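BauA (PDB 6HCP) takes up iron as the ferric preacinetobactin complex across the outer membrane of Acinetobacter baumannii, as a receptor of the TonB-dependent family. Local coordinates at residues A[526-531]-A[561-566]; A[579-584]-A[607-612]; A[629-634]-A[649-654]. One frame throughout, in Å; residues are numbered along the deposited sequence.

The three interactions pair six successive strands of the barrel wall, each strand antiparallel to the next. Interactions 1 and 2 have centres about 10 Å apart and are joined by probable backbone hydrogen bonds, among them Trp565 O to Phe581 N at 2.8 Å. The centre of interaction 3 lies about 10 Å from that of interaction 2, and the two are tied by a probable bond from Ala632 N to Ala609 O, also 2.8 Å. Interactions 1 and 3 do not touch, their nearest atoms lying about 11 Å apart. All three have one face turned to plug residues and the other to detergent molecules or a neighbouring subunit; a single detergent chain touches both interaction 2 and interaction 3.

Interaction 1 (A[526-531]-A[561-566]); sequences HTLSAF and RGIEWS. With C8E ((hydroxyethyloxy)tri(ethyloxy)octane), chain B.
In the transmembrane wall of the barrel, His526 and Trp565 meet rim to rim across two antiparallel strands. Trp565 NE1 donates to His526 ND1 at 3.0 Å (N-H...acceptor angle 163°), and each partner lies close to the plane of the other ring, the two planes being only 5° apart. Backbone bonds link Thr527 with Ser566, Ser529 with Glu564 and Phe531 with Gly562, one in each direction per pair. Phe531 holds CG between its backbone N and carbonyl carbon (chi1 64°), which folds the ring across the neighbouring strand; Gly562 CA sits over a face, 3.8 Å from the centroid of that ring, in a CH-pi contact. In the modelled conformer the Glu564 carboxylate reaches the ring's edge, with CD 3.6 Å from Phe531 CE2. Its bond from Ser529 OG is doubtfully short; this face looks to the plug, where the same conformer pairs with Arg107 and is hydrogen-bonded to Ser90. On the other face Leu528 CD1 packs 4.0 Å from Trp565 CB, and a detergent tail comes with its C2 3.7 Å from Gly562 N. Phe531 over Gly562 is the aromatic rescue of glycine known from antiparallel sheets, here within a TonB-dependent receptor barrel.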
loop_
_atom_site.group_PDB
_atom_site.type_symbol
_atom_site.label_atom_id
_atom_site.label_comp_id
_atom_site.label_asym_id
_atom_site.label_seq_id
_atom_site.Cartn_x
_atom_site.Cartn_y
_atom_site.Cartn_z
ATOM N N HIS A 526 16.309 -13.263 28.808
ATOM C CA HIS A 526 16.563 -11.825 28.908
ATOM C C HIS A 526 18.053 -11.571 29.159
ATOM O O HIS A 526 18.696 -12.322 29.910
ATOM C CB HIS A 526 15.791 -11.202 30.081
ATOM C CG HIS A 526 14.312 -11.247 29.947
ATOM N ND1 HIS A 526 13.572 -10.140 29.576
ATOM C CD2 HIS A 526 13.422 -12.217 30.256
ATOM C CE1 HIS A 526 12.288 -10.448 29.608
ATOM N NE2 HIS A 526 12.177 -11.735 29.969
ATOM N N THR A 527 18.550 -10.435 28.645
ATOM C CA THR A 527 19.860 -9.876 29.004
ATOM C C THR A 527 19.671 -8.399 29.350
ATOM O O THR A 527 18.936 -7.672 28.646
ATOM C CB THR A 527 20.876 -10.033 27.865
ATOM O OG1 THR A 527 20.966 -11.414 27.515
ATOM C CG2 THR A 527 22.261 -9.531 28.216
ATOM N N LEU A 528 20.284 -7.976 30.458
ATOM C CA LEU A 528 20.340 -6.592 30.830
ATOM C C LEU A 528 21.806 -6.229 31.053
ATOM O O LEU A 528 22.451 -6.855 31.879
ATOM C CB LEU A 528 19.503 -6.350 32.092
ATOM C CG LEU A 528 19.549 -4.920 32.631
ATOM C CD1 LEU A 528 18.848 -3.959 31.678
ATOM C CD2 LEU A 528 18.937 -4.818 34.017
ATOM N N SER A 529 22.348 -5.294 30.262
ATOM C CA SER A 529 23.755 -4.927 30.436
ATOM C C SER A 529 23.983 -3.419 30.323
ATOM O O SER A 529 23.243 -2.700 29.675
ATOM C CB SER A 529 24.648 -5.690 29.497
ATOM O OG SER A 529 24.165 -5.638 28.182
ATOM N N ALA A 530 25.032 -2.976 31.022
ATOM C CA ALA A 530 25.473 -1.615 31.039
ATOM C C ALA A 530 26.970 -1.600 30.727
ATOM O O ALA A 530 27.715 -2.469 31.177
ATOM C CB ALA A 530 25.180 -0.994 32.372
ATOM N N PHE A 531 27.404 -0.618 29.945
ATOM C CA PHE A 531 28.775 -0.579 29.517
ATOM C C PHE A 531 29.243 0.867 29.417
ATOM O O PHE A 531 28.465 1.785 29.227
ATOM C CB PHE A 531 28.946 -1.298 28.175
ATOM C CG PHE A 531 28.202 -0.655 27.030
ATOM C CD1 PHE A 531 28.738 0.418 26.338
ATOM C CD2 PHE A 531 26.973 -1.145 26.626
ATOM C CE1 PHE A 531 28.051 0.995 25.277
ATOM C CE2 PHE A 531 26.286 -0.567 25.573
ATOM C CZ PHE A 531 26.837 0.491 24.883
ATOM N N ARG A 561 28.532 5.323 26.651
ATOM C CA ARG A 561 27.906 4.702 27.772
ATOM C C ARG A 561 26.538 4.204 27.321
ATOM O O ARG A 561 25.800 4.930 26.659
ATOM C CB ARG A 561 27.728 5.688 28.930
ATOM C CG ARG A 561 29.019 6.100 29.617
ATOM C CD ARG A 561 28.812 7.281 30.568
ATOM N NE ARG A 561 30.004 7.477 31.383
ATOM C CZ ARG A 561 30.288 8.568 32.102
ATOM N NH1 ARG A 561 29.447 9.584 32.149
ATOM N NH2 ARG A 561 31.407 8.614 32.801
ATOM N N GLY A 562 26.179 2.996 27.742
ATOM C CA GLY A 562 24.942 2.435 27.281
ATOM C C GLY A 562 24.312 1.491 28.283
ATOM O O GLY A 562 24.987 0.898 29.132
ATOM N N ILE A 563 23.003 1.309 28.113
ATOM C CA ILE A 563 22.223 0.315 28.808
ATOM C C ILE A 563 21.376 -0.424 27.765
ATOM O O ILE A 563 20.780 0.201 26.888
ATOM C CB ILE A 563 21.337 0.980 29.875
ATOM C CG1 ILE A 563 22.157 1.673 30.966
ATOM C CG2 ILE A 563 20.363 -0.027 30.464
ATOM C CD1 ILE A 563 21.348 2.653 31.780
ATOM N N GLU A 564 21.346 -1.754 27.872
ATOM C CA GLU A 564 20.708 -2.656 26.899
ATOM C C GLU A 564 19.778 -3.622 27.652
ATOM O O GLU A 564 20.230 -4.291 28.571
ATOM C CB GLU A 564 21.771 -3.480 26.162
ATOM C CG GLU A 564 22.978 -2.701 25.646
ATOM C CD GLU A 564 24.222 -3.550 25.401
ATOM O OE1 GLU A 564 24.722 -3.584 24.262
ATOM O OE2 GLU A 564 24.683 -4.195 26.352
ATOM N N TRP A 565 18.502 -3.711 27.242
ATOM C CA TRP A 565 17.625 -4.787 27.653
ATOM C C TRP A 565 17.159 -5.522 26.405
ATOM O O TRP A 565 16.589 -4.899 25.522
ATOM C CB TRP A 565 16.426 -4.268 28.461
ATOM C CG TRP A 565 15.401 -5.324 28.727
ATOM C CD1 TRP A 565 15.625 -6.634 29.050
ATOM C CD2 TRP A 565 13.971 -5.171 28.679
ATOM N NE1 TRP A 565 14.438 -7.309 29.160
ATOM C CE2 TRP A 565 13.407 -6.432 28.965
ATOM C CE3 TRP A 565 13.112 -4.094 28.438
ATOM C CZ2 TRP A 565 12.026 -6.643 28.997
ATOM C CZ3 TRP A 565 11.751 -4.311 28.431
ATOM C CH2 TRP A 565 11.217 -5.568 28.720
ATOM N N SER A 566 17.515 -6.804 26.279
ATOM C CA SER A 566 17.072 -7.567 25.125
ATOM C C SER A 566 16.579 -8.951 25.557
ATOM O O SER A 566 16.775 -9.372 26.699
ATOM C CB SER A 566 18.141 -7.658 24.073
ATOM O OG SER A 566 19.284 -8.272 24.600
HETATM C C1 C8E B . 23.412 5.693 30.647
HETATM C C2 C8E B . 24.480 4.617 30.623
HETATM C C3 C8E B . 24.859 4.113 32.014
HETATM C C4 C8E B . 26.219 3.422 32.038
HETATM C C5 C8E B . 27.113 4.046 33.102
HETATM C C6 C8E B . 28.461 3.344 33.169
HETATM C C7 C8E B . 28.316 1.821 33.133
HETATM C C8 C8E B . 29.613 1.141 33.560
HETATM O O9 C8E B . 29.352 -0.235 33.814
HETATM C C10 C8E B . 30.554 -0.966 34.093
HETATM C C11 C8E B . 30.733 -1.210 35.599
HETATM O O12 C8E B . 31.878 -2.045 35.858
HETATM C C13 C8E B . 31.839 -2.731 37.115
HETATM C C14 C8E B . 32.785 -3.923 37.067
HETATM O O15 C8E B . 33.641 -3.864 35.916
HETATM C C16 C8E B . 35.028 -3.742 36.263
HETATM C C17 C8E B . 35.873 -4.838 35.623
HETATM O O18 C8E B . 35.547 -6.135 36.146
HETATM C C19 C8E B . 36.421 -6.545 37.202
HETATM C C20 C8E B . 36.233 -8.028 37.468
HETATM O O21 C8E B . 35.644 -8.561 36.281
#

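Interaction 2 (A[579-584]-A[607-612]); sequences GGFTYL and NQAKLG. With C8E ((hydroxyethyloxy)tri(ethyloxy)octane), chain C.
Phe581 and Ala609 form a non-hydrogen-bonded pair between two antiparallel strands, with Phe581 CD2 only 3.5 Å from Ala609 CB. With Phe581 CG anti to the carbonyl carbon (chi1 -53°), the CD2-CE2 side of the ring is swung toward the alanine methyl. On the opposite face of the sheet Thr582 and Gln608 run side by side, and Thr582 OG1 lies 3.5 Å from Gln608 CB. The backbone beneath them is closed by two bonds between Thr582 and Gln608 and two between Gly580 and Lys610; Lys610 N to Gly580 O, at 2.9 Å, is nearly linear. Gly579 adds a CA-H...O contact, its CA 3.2 Å from Lys610 O, and its backbone angles (phi 161°, psi -158°) could hardly be adopted by a residue with a side chain.

A second shell fixes the polar ends. Thr582 OG1 is hydrogen-bonded to Pro89 O, while the fully extended Lys610 carries NZ inward to the backbone oxygens of Ala85, Asp88 and Ile91. Three carbonyls thus grip one ammonium group and fasten the wall to the plug just beyond its helix 81-84. The outer face meets detergent instead, with Asn607 CB 3.4 Å from O9 and Phe581 CB 3.9 Å from C3 of the same molecule. Strand 549-569 flanks the pair on one side, where Trp565 packs against the Phe581 ring, and strand 622-637 on the other, where Gln608 touches Val633 and Lys610 touches Asn631.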
loop_
_atom_site.group_PDB
_atom_site.type_symbol
_atom_site.label_atom_id
_atom_site.label_comp_id
_atom_site.label_asym_id
_atom_site.label_seq_id
_atom_site.Cartn_x
_atom_site.Cartn_y
_atom_site.Cartn_z
ATOM N N GLY A 579 13.829 -8.939 20.619
ATOM C CA GLY A 579 14.038 -7.518 20.528
ATOM C C GLY A 579 14.578 -6.949 21.812
ATOM O O GLY A 579 15.195 -7.650 22.614
ATOM N N GLY A 580 14.381 -5.649 21.978
ATOM C CA GLY A 580 14.878 -4.958 23.133
ATOM C C GLY A 580 14.873 -3.452 22.963
ATOM O O GLY A 580 14.386 -2.892 21.948
ATOM N N PHE A 581 15.434 -2.809 23.979
ATOM C CA PHE A 581 15.519 -1.361 24.117
ATOM C C PHE A 581 16.950 -1.015 24.531
ATOM O O PHE A 581 17.554 -1.712 25.350
ATOM C CB PHE A 581 14.545 -0.843 25.183
ATOM C CG PHE A 581 13.118 -1.287 24.977
ATOM C CD1 PHE A 581 12.701 -2.548 25.378
ATOM C CD2 PHE A 581 12.210 -0.475 24.315
ATOM C CE1 PHE A 581 11.418 -2.997 25.088
ATOM C CE2 PHE A 581 10.904 -0.896 24.100
ATOM C CZ PHE A 581 10.529 -2.177 24.430
ATOM N N THR A 582 17.487 0.061 23.951
ATOM C CA THR A 582 18.773 0.578 24.384
ATOM C C THR A 582 18.727 2.096 24.540
ATOM O O THR A 582 17.996 2.781 23.839
ATOM C CB THR A 582 19.885 0.254 23.390
ATOM O OG1 THR A 582 19.401 0.718 22.122
ATOM C CG2 THR A 582 20.267 -1.209 23.388
ATOM N N TYR A 583 19.481 2.579 25.531
ATOM C CA TYR A 583 19.869 3.967 25.646
ATOM C C TYR A 583 21.393 4.051 25.498
ATOM O O TYR A 583 22.125 3.298 26.142
ATOM C CB TYR A 583 19.469 4.561 27.000
ATOM C CG TYR A 583 20.013 5.952 27.228
ATOM C CD1 TYR A 583 19.519 7.042 26.516
ATOM C CD2 TYR A 583 21.124 6.162 28.041
ATOM C CE1 TYR A 583 20.121 8.291 26.595
ATOM C CE2 TYR A 583 21.710 7.414 28.165
ATOM C CZ TYR A 583 21.208 8.481 27.439
ATOM O OH TYR A 583 21.773 9.717 27.593
ATOM N N LEU A 584 21.838 4.914 24.590
ATOM C CA LEU A 584 23.249 5.130 24.315
ATOM C C LEU A 584 23.564 6.614 24.479
ATOM O O LEU A 584 22.833 7.470 23.957
ATOM C CB LEU A 584 23.519 4.663 22.884
ATOM C CG LEU A 584 24.910 4.947 22.336
ATOM C CD1 LEU A 584 25.921 4.021 22.989
ATOM C CD2 LEU A 584 24.925 4.776 20.831
ATOM N N ASN A 607 18.489 6.471 21.285
ATOM C CA ASN A 607 17.439 5.538 21.740
ATOM C C ASN A 607 17.091 4.589 20.591
ATOM O O ASN A 607 16.793 5.052 19.512
ATOM C CB ASN A 607 16.181 6.272 22.212
ATOM C CG ASN A 607 16.459 7.316 23.287
ATOM O OD1 ASN A 607 17.316 7.119 24.124
ATOM N ND2 ASN A 607 15.590 8.296 23.418
ATOM N N GLN A 608 16.928 3.299 20.909
ATOM C CA GLN A 608 16.384 2.322 19.968
ATOM C C GLN A 608 15.413 1.406 20.700
ATOM O O GLN A 608 15.644 1.009 21.844
ATOM C CB GLN A 608 17.471 1.449 19.348
ATOM C CG GLN A 608 18.473 2.186 18.486
ATOM C CD GLN A 608 19.207 1.204 17.599
ATOM O OE1 GLN A 608 18.659 0.189 17.201
ATOM N NE2 GLN A 608 20.511 1.352 17.521
ATOM N N ALA A 609 14.339 1.049 20.000
ATOM C CA ALA A 609 13.407 0.035 20.444
ATOM C C ALA A 609 13.041 -0.834 19.243
ATOM O O ALA A 609 12.678 -0.307 18.177
ATOM C CB ALA A 609 12.171 0.680 21.011
ATOM N N LYS A 610 13.283 -2.137 19.377
ATOM C CA LYS A 610 13.027 -3.070 18.308
ATOM C C LYS A 610 12.237 -4.247 18.876
ATOM O O LYS A 610 12.553 -4.744 19.940
ATOM C CB LYS A 610 14.340 -3.551 17.689
ATOM C CG LYS A 610 15.095 -2.500 16.892
ATOM C CD LYS A 610 16.463 -2.951 16.404
ATOM C CE LYS A 610 17.154 -1.873 15.600
ATOM N NZ LYS A 610 18.533 -2.259 15.231
ATOM N N LEU A 611 11.284 -4.747 18.085
ATOM C CA LEU A 611 10.548 -5.940 18.467
ATOM C C LEU A 611 10.130 -6.691 17.207
ATOM O O LEU A 611 9.536 -6.114 16.303
ATOM C CB LEU A 611 9.320 -5.547 19.294
ATOM C CG LEU A 611 8.468 -6.716 19.789
ATOM C CD1 LEU A 611 9.310 -7.665 20.615
ATOM C CD2 LEU A 611 7.285 -6.211 20.602
ATOM N N GLY A 612 10.478 -7.976 17.177
ATOM C CA GLY A 612 10.026 -8.889 16.159
ATOM C C GLY A 612 9.224 -10.010 16.807
ATOM O O GLY A 612 9.626 -10.574 17.829
HETATM C C1 C8E C . 16.908 -0.495 29.505
HETATM C C2 C8E C . 15.822 0.469 29.102
HETATM C C3 C8E C . 16.230 1.322 27.904
HETATM C C4 C8E C . 15.069 2.230 27.497
HETATM C C5 C8E C . 15.342 2.987 26.202
HETATM C C6 C8E C . 14.046 3.430 25.526
HETATM C C7 C8E C . 14.307 3.905 24.101
HETATM C C8 C8E C . 13.046 3.915 23.223
HETATM O O9 C8E C . 13.087 4.961 22.259
HETATM C C10 C8E C . 12.659 4.657 20.924
HETATM C C11 C8E C . 12.799 5.856 20.001
HETATM O O12 C8E C . 11.597 6.614 19.839
HETATM C C13 C8E C . 11.758 8.004 20.255
HETATM C C14 C8E C . 11.672 9.019 19.091
HETATM O O15 C8E C . 12.514 10.209 19.198
HETATM C C16 C8E C . 12.672 10.931 17.930
HETATM C C17 C8E C . 13.637 12.158 17.931
HETATM O O18 C8E C . 13.435 12.858 16.659
#

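Interaction 3 (A[629-634]-A[649-654]); sequences NINAVS and RTLLDV. With C8E ((hydroxyethyloxy)tri(ethyloxy)octane), chain C; C8E ((hydroxyethyloxy)tri(ethyloxy)octane), chain D.
Asn629 and Asp653 are joined by two backbone hydrogen bonds, each 2.9 Å between N of one residue and O of the other. Asn631 and Leu651 repeat the pattern; of their two bonds, Asn631 N to Leu651 O is the more bent, at 142°.

Apolar contacts gather on the outward face. Ile630 has CG1 anti to its backbone N (chi1 -174°), which brings that atom within 3.8 Å of both Thr650 CG2 and Leu652 CD2, the isoleucine and leucine lying side by side. These strands form a hairpin of the beta-barrel at a subunit contact: Phe186, Asp183 and Tyr180 of a neighbouring subunit pack on Ile630, Thr650 and Leu652 respectively. At the Val654 end a detergent tail lies alongside the wall.

Two waters bridge the strands near the other end. Water 1 donates to Asn631 O at 2.9 Å and to Arg649 O at 3.0 Å, and water 2 joins Val633 O to Thr650 OG1.

Charged side chains point to the inside. Arg649, bent at chi2 and chi3, lies beside Val633, with NH2 3.8 Å from Val633 CG2; its guanidinium is hydrogen-bonded to Gln636 and to Tyr92 of the plug. Asp653 brings OD2 to 3.4 Å from Asn629 CB, while OD1 accepts from Asn675 N.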
loop_
_atom_site.group_PDB
_atom_site.type_symbol
_atom_site.label_atom_id
_atom_site.label_comp_id
_atom_site.label_asym_id
_atom_site.label_seq_id
_atom_site.Cartn_x
_atom_site.Cartn_y
_atom_site.Cartn_z
ATOM N N ASN A 629 7.461 -6.701 12.661
ATOM C CA ASN A 629 8.604 -6.044 13.268
ATOM C C ASN A 629 8.334 -4.544 13.352
ATOM O O ASN A 629 7.801 -3.938 12.404
ATOM C CB ASN A 629 9.872 -6.266 12.446
ATOM C CG ASN A 629 10.414 -7.665 12.595
ATOM O OD1 ASN A 629 9.930 -8.570 11.927
ATOM N ND2 ASN A 629 11.466 -7.816 13.392
ATOM N N ILE A 630 8.763 -3.957 14.468
ATOM C CA ILE A 630 8.858 -2.519 14.609
ATOM C C ILE A 630 10.296 -2.155 14.992
ATOM O O ILE A 630 10.976 -2.889 15.696
ATOM C CB ILE A 630 7.834 -2.003 15.640
ATOM C CG1 ILE A 630 7.816 -0.478 15.706
ATOM C CG2 ILE A 630 8.085 -2.605 17.007
ATOM C CD1 ILE A 630 6.577 0.094 16.369
ATOM N N ASN A 631 10.756 -1.033 14.445
ATOM C CA ASN A 631 12.111 -0.545 14.615
ATOM C C ASN A 631 12.015 0.976 14.775
ATOM O O ASN A 631 11.708 1.659 13.831
ATOM C CB ASN A 631 12.976 -0.994 13.432
ATOM C CG ASN A 631 14.313 -0.279 13.312
ATOM O OD1 ASN A 631 14.774 0.355 14.250
ATOM N ND2 ASN A 631 14.910 -0.308 12.127
ATOM N N ALA A 632 12.154 1.457 16.011
ATOM C CA ALA A 632 11.994 2.855 16.351
ATOM C C ALA A 632 13.314 3.404 16.886
ATOM O O ALA A 632 13.857 2.882 17.864
ATOM C CB ALA A 632 10.902 3.022 17.383
ATOM N N VAL A 633 13.786 4.488 16.276
ATOM C CA VAL A 633 14.993 5.160 16.757
ATOM C C VAL A 633 14.738 6.663 16.878
ATOM O O VAL A 633 13.891 7.215 16.196
ATOM C CB VAL A 633 16.212 4.865 15.869
ATOM C CG1 VAL A 633 16.398 3.375 15.662
ATOM C CG2 VAL A 633 16.151 5.583 14.533
ATOM N N SER A 634 15.586 7.308 17.687
ATOM C CA SER A 634 15.571 8.741 17.904
ATOM C C SER A 634 16.539 9.425 16.930
ATOM O O SER A 634 17.099 8.803 16.035
ATOM C CB SER A 634 15.891 9.060 19.334
ATOM O OG SER A 634 17.139 8.508 19.707
ATOM N N ARG A 649 13.075 7.823 13.181
ATOM C CA ARG A 649 12.014 7.245 12.365
ATOM C C ARG A 649 11.632 5.886 12.948
ATOM O O ARG A 649 12.386 5.268 13.719
ATOM C CB ARG A 649 12.405 7.175 10.886
ATOM C CG ARG A 649 13.145 5.921 10.455
ATOM C CD ARG A 649 14.615 5.866 10.849
ATOM N NE ARG A 649 15.343 7.078 10.500
ATOM C CZ ARG A 649 16.661 7.243 10.651
ATOM N NH1 ARG A 649 17.178 8.449 10.437
ATOM N NH2 ARG A 649 17.437 6.199 10.965
ATOM N N THR A 650 10.410 5.481 12.628
ATOM C CA THR A 650 9.856 4.203 13.060
ATOM C C THR A 650 9.448 3.442 11.810
ATOM O O THR A 650 8.713 3.960 10.992
ATOM C CB THR A 650 8.691 4.405 14.041
ATOM O OG1 THR A 650 9.194 4.956 15.251
ATOM C CG2 THR A 650 7.996 3.110 14.395
ATOM N N LEU A 651 10.003 2.244 11.637
ATOM C CA LEU A 651 9.735 1.417 10.473
ATOM C C LEU A 651 8.966 0.163 10.904
ATOM O O LEU A 651 9.250 -0.419 11.947
ATOM C CB LEU A 651 11.067 1.056 9.803
ATOM C CG LEU A 651 11.942 2.255 9.407
ATOM C CD1 LEU A 651 13.243 1.786 8.775
ATOM C CD2 LEU A 651 11.212 3.193 8.453
ATOM N N LEU A 652 8.036 -0.271 10.041
ATOM C CA LEU A 652 7.255 -1.464 10.249
ATOM C C LEU A 652 7.593 -2.466 9.154
ATOM O O LEU A 652 7.706 -2.094 7.995
ATOM C CB LEU A 652 5.764 -1.142 10.185
ATOM C CG LEU A 652 5.240 -0.146 11.216
ATOM C CD1 LEU A 652 3.732 0.037 11.025
ATOM C CD2 LEU A 652 5.549 -0.589 12.624
ATOM N N ASP A 653 7.598 -3.748 9.530
ATOM C CA ASP A 653 7.706 -4.838 8.583
ATOM C C ASP A 653 6.607 -5.863 8.919
ATOM O O ASP A 653 6.257 -6.043 10.071
ATOM C CB ASP A 653 9.096 -5.492 8.619
ATOM C CG ASP A 653 10.258 -4.518 8.749
ATOM O OD1 ASP A 653 10.377 -3.602 7.882
ATOM O OD2 ASP A 653 11.093 -4.738 9.670
ATOM N N VAL A 654 6.157 -6.601 7.910
ATOM C CA VAL A 654 5.206 -7.698 8.144
ATOM C C VAL A 654 5.587 -8.884 7.273
ATOM O O VAL A 654 6.178 -8.741 6.215
ATOM C CB VAL A 654 3.758 -7.262 7.853
ATOM C CG1 VAL A 654 3.273 -6.261 8.881
ATOM C CG2 VAL A 654 3.616 -6.724 6.438
HETATM C C1 C8E C . 16.908 -0.495 29.505
HETATM C C2 C8E C . 15.822 0.469 29.102
HETATM C C3 C8E C . 16.230 1.322 27.904
HETATM C C4 C8E C . 15.069 2.230 27.497
HETATM C C5 C8E C . 15.342 2.987 26.202
HETATM C C6 C8E C . 14.046 3.430 25.526
HETATM C C7 C8E C . 14.307 3.905 24.101
HETATM C C8 C8E C . 13.046 3.915 23.223
HETATM O O9 C8E C . 13.087 4.961 22.259
HETATM C C10 C8E C . 12.659 4.657 20.924
HETATM C C11 C8E C . 12.799 5.856 20.001
HETATM O O12 C8E C . 11.597 6.614 19.839
HETATM C C13 C8E C . 11.758 8.004 20.255
HETATM C C14 C8E C . 11.672 9.019 19.091
HETATM O O15 C8E C . 12.514 10.209 19.198
HETATM C C16 C8E C . 12.672 10.931 17.930
HETATM C C17 C8E C . 13.637 12.158 17.931
HETATM O O18 C8E C . 13.435 12.858 16.659
HETATM C C1 C8E D . 1.850 -4.783 11.394
HETATM C C2 C8E D . 2.478 -5.174 12.717
HETATM C C3 C8E D . 3.892 -4.635 12.757
HETATM C C4 C8E D . 4.411 -4.454 14.179
HETATM C C5 C8E D . 4.387 -5.733 14.985
HETATM C C6 C8E D . 5.543 -5.799 15.963
HETATM C C7 C8E D . 5.291 -6.825 17.064
HETATM C C8 C8E D . 3.894 -7.435 16.936
HETATM O O HOH W 1 14.006 3.009 12.582
HETATM O O HOH W 2 10.857 7.210 15.677
#